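Local coordinates for protein 6-carboxyhexanoate--coa ligase (Bacillus subtilis, PDB 5FM0) that belongs to the 6-carboxyhexanoate--CoA ligase (pimeloyl-CoA synthase) family of ligases and is assembled from two copies of its chain, at residues M13-N18 with G57-M62. Sequence-based numbering, arbitrary orientation.
Sequences MRASMN and GKPDFM. With PT (platinum (II) ion), chain I; PT (platinum (II) ion), chain G.
F61 and S16 face each other as an antiparallel hydrogen-bonded pair where the end of strand 8-17 meets the start of strand 61-68. S16 N donates to F61 O over 3.1 Å. The return bonds converge on S16 O, which accepts both D60 N at 3.0 Å, lying in the carbonyl plane, and F61 N at 3.3 Å, tilted 30° from it. Two consecutive residues thus answer a single one, a classic beta bulge at the strand entrance. On the sheet face shared by S16 and F61, S16 OG comes obliquely to the ring, 3.5 Å from F61 CD2, while its hydrogen bond goes to G19 O. R14 NE approaches the F61 ring at its edge. D60, bent back with CG between its backbone N and carbonyl carbon (chi1 58°), brings OD2 within 2.8 Å of N18 N, which meets the syn side of the carboxylate from somewhat out of its plane. M17 extends with CG anti to the backbone N (chi1 -163°), running past K58 O, and M17 SD binds the chain G platinum at 2.2 Å and the chain I platinum at 2.3 Å. On the other face, M62 CE packs 4.0 Å from A15 CB, and its CG meets that of M13; L47 and L48 of helix 40-52 cover these methionines. F61 and M62 also pair with a strand of the second subunit, continuing the sheet across the interface. The chemistry implies a division of labour: backbone bonds fix the bulge, the D60 carboxylate ties down the chain leaving the strand, and the thioether of M17 offers a soft sulfur ligand suited to platinum.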
ATOM      1  N   MET A  13      -2.038   7.354   2.207  1.00 49.96           N
ATOM      2  CA  MET A  13      -0.695   7.220   1.694  1.00 44.35           C
ATOM      3  C   MET A  13       0.298   7.478   2.807  1.00 41.96           C
ATOM      4  O   MET A  13       0.079   8.335   3.658  1.00 48.06           O
ATOM      5  CB  MET A  13      -0.478   8.219   0.563  1.00 47.40           C
ATOM      6  CG  MET A  13       0.905   8.169  -0.067  1.00 51.96           C
ATOM      7  SD  MET A  13       2.124   9.095   0.884  1.00 51.31           S
ATOM      8  CE  MET A  13       1.591  10.787   0.591  1.00 50.34           C
ATOM      9  N   ARG A  14       1.391   6.728   2.811  1.00 45.79           N
ATOM     10  CA  ARG A  14       2.560   7.098   3.611  1.00 51.79           C
ATOM     11  C   ARG A  14       3.859   6.800   2.854  1.00 57.07           C
ATOM     12  O   ARG A  14       3.918   5.900   2.022  1.00 44.53           O
ATOM     13  CB  ARG A  14       2.543   6.437   4.980  1.00 47.81           C
ATOM     14  CG  ARG A  14       2.542   4.925   4.991  1.00 60.13           C
ATOM     15  CD  ARG A  14       2.570   4.425   6.435  1.00 76.79           C
ATOM     16  NE  ARG A  14       3.126   3.076   6.566  1.00 87.91           N
ATOM     17  CZ  ARG A  14       2.392   1.973   6.679  1.00 98.15           C
ATOM     18  NH1 ARG A  14       1.056   2.040   6.684  1.00105.36           N
ATOM     19  NH2 ARG A  14       2.994   0.799   6.786  1.00 91.23           N
ATOM     20  N   ALA A  15       4.879   7.600   3.119  1.00 48.21           N
ATOM     21  CA  ALA A  15       6.137   7.481   2.437  1.00 45.07           C
ATOM     22  C   ALA A  15       7.275   7.743   3.430  1.00 50.39           C
ATOM     23  O   ALA A  15       7.147   8.553   4.327  1.00 45.37           O
ATOM     24  CB  ALA A  15       6.187   8.458   1.287  1.00 46.12           C
ATOM     25  N   SER A  16       8.377   7.026   3.280  1.00 49.37           N
ATOM     26  CA  SER A  16       9.529   7.222   4.134  1.00 50.72           C
ATOM     27  C   SER A  16      10.830   7.096   3.331  1.00 51.93           C
ATOM     28  O   SER A  16      10.820   6.708   2.160  1.00 55.96           O
ATOM     29  CB  SER A  16       9.500   6.250   5.317  1.00 53.81           C
ATOM     30  OG  SER A  16       9.167   4.932   4.922  1.00 55.11           O
ATOM     31  N   MET A  17      11.933   7.489   3.959  1.00 66.90           N
ATOM     32  CA  MET A  17      13.271   7.427   3.361  1.00 67.32           C
ATOM     33  C   MET A  17      14.146   6.591   4.297  1.00 73.05           C
ATOM     34  O   MET A  17      14.000   6.665   5.531  1.00 64.59           O
ATOM     35  CB  MET A  17      13.831   8.837   3.199  1.00 70.64           C
ATOM     36  CG  MET A  17      15.006   8.970   2.242  1.00 89.27           C
ATOM     37  SD  MET A  17      15.946  10.511   2.418  1.00110.26           S
ATOM     38  CE  MET A  17      14.730  11.780   2.102  1.00 84.08           C
ATOM     39  N   ASN A  18      15.040   5.790   3.716  1.00 80.41           N
ATOM     40  CA  ASN A  18      15.807   4.769   4.466  1.00 90.78           C
ATOM     41  C   ASN A  18      14.899   3.663   5.026  1.00 92.17           C
ATOM     42  O   ASN A  18      14.814   3.469   6.241  1.00 92.79           O
ATOM     43  CB  ASN A  18      16.635   5.401   5.597  1.00 89.99           C
ATOM     44  CG  ASN A  18      17.761   6.285   5.079  1.00 93.14           C
ATOM     45  OD1 ASN A  18      17.532   7.353   4.486  1.00 92.03           O
ATOM     46  ND2 ASN A  18      18.987   5.853   5.314  1.00 95.86           N
ATOM     47  N   GLY A  57      12.541  15.080   1.268  1.00 72.71           N
ATOM     48  CA  GLY A  57      13.354  14.120   0.557  1.00 70.40           C
ATOM     49  C   GLY A  57      12.528  13.270  -0.383  1.00 78.44           C
ATOM     50  O   GLY A  57      11.295  13.334  -0.395  1.00 59.51           O
ATOM     51  N   LYS A  58      13.229  12.486  -1.190  1.00 82.62           N
ATOM     52  CA  LYS A  58      12.599  11.518  -2.056  1.00 74.83           C
ATOM     53  C   LYS A  58      12.519  10.176  -1.306  1.00 76.71           C
ATOM     54  O   LYS A  58      13.484   9.745  -0.653  1.00 57.00           O
ATOM     55  CB  LYS A  58      13.375  11.387  -3.352  1.00 80.29           C
ATOM     56  CG  LYS A  58      12.870  10.290  -4.266  1.00 97.15           C
ATOM     57  CD  LYS A  58      13.808  10.082  -5.446  1.00 93.08           C
ATOM     58  CE  LYS A  58      14.030   8.604  -5.722  1.00 89.46           C
ATOM     59  NZ  LYS A  58      14.950   8.391  -6.873  1.00 88.74           N
ATOM     60  N   PRO A  59      11.347   9.530  -1.362  1.00 66.63           N
ATOM     61  CA  PRO A  59      11.154   8.322  -0.580  1.00 68.45           C
ATOM     62  C   PRO A  59      11.653   7.076  -1.284  1.00 56.18           C
ATOM     63  O   PRO A  59      11.634   6.987  -2.518  1.00 48.88           O
ATOM     64  CB  PRO A  59       9.637   8.261  -0.424  1.00 57.79           C
ATOM     65  CG  PRO A  59       9.132   8.846  -1.689  1.00 57.49           C
ATOM     66  CD  PRO A  59      10.112   9.938  -2.049  1.00 59.65           C
ATOM     67  N   ASP A  60      12.074   6.108  -0.491  1.00 52.40           N
ATOM     68  CA  ASP A  60      12.374   4.798  -1.020  1.00 54.65           C
ATOM     69  C   ASP A  60      11.333   3.756  -0.558  1.00 45.89           C
ATOM     70  O   ASP A  60      11.500   2.565  -0.778  1.00 46.46           O
ATOM     71  CB  ASP A  60      13.795   4.387  -0.637  1.00 55.85           C
ATOM     72  CG  ASP A  60      14.027   4.370   0.851  1.00 61.77           C
ATOM     73  OD1 ASP A  60      13.051   4.155   1.619  1.00 61.42           O
ATOM     74  OD2 ASP A  60      15.203   4.552   1.253  1.00 73.93           O
ATOM     75  N   PHE A  61      10.273   4.226   0.090  1.00 45.45           N
ATOM     76  CA  PHE A  61       9.152   3.395   0.476  1.00 46.90           C
ATOM     77  C   PHE A  61       7.857   4.198   0.385  1.00 43.42           C
ATOM     78  O   PHE A  61       7.810   5.354   0.763  1.00 47.84           O
ATOM     79  CB  PHE A  61       9.325   2.883   1.891  1.00 53.22           C
ATOM     80  CG  PHE A  61       8.151   2.093   2.385  1.00 55.84           C
ATOM     81  CD1 PHE A  61       8.061   0.731   2.135  1.00 60.76           C
ATOM     82  CD2 PHE A  61       7.133   2.706   3.074  1.00 56.80           C
ATOM     83  CE1 PHE A  61       6.973   0.003   2.579  1.00 62.82           C
ATOM     84  CE2 PHE A  61       6.044   1.984   3.528  1.00 66.73           C
ATOM     85  CZ  PHE A  61       5.963   0.630   3.281  1.00 60.94           C
ATOM     86  N   MET A  62       6.812   3.587  -0.143  1.00 39.15           N
ATOM     87  CA  MET A  62       5.517   4.208  -0.171  1.00 39.23           C
ATOM     88  C   MET A  62       4.389   3.175  -0.181  1.00 39.81           C
ATOM     89  O   MET A  62       4.499   2.141  -0.815  1.00 40.21           O
ATOM     90  CB  MET A  62       5.381   5.119  -1.378  1.00 43.08           C
ATOM     91  CG  MET A  62       4.057   5.886  -1.381  1.00 52.07           C
ATOM     92  SD  MET A  62       3.824   7.048  -2.747  1.00 59.20           S
ATOM     93  CE  MET A  62       5.251   8.093  -2.549  1.00 49.80           C
TER
HETATM   94 PT    PT I1262      16.902  10.469   4.478  0.50111.39          PT
HETATM   95 PT    PT G1260      17.268  10.501   0.598  0.50 83.39          PT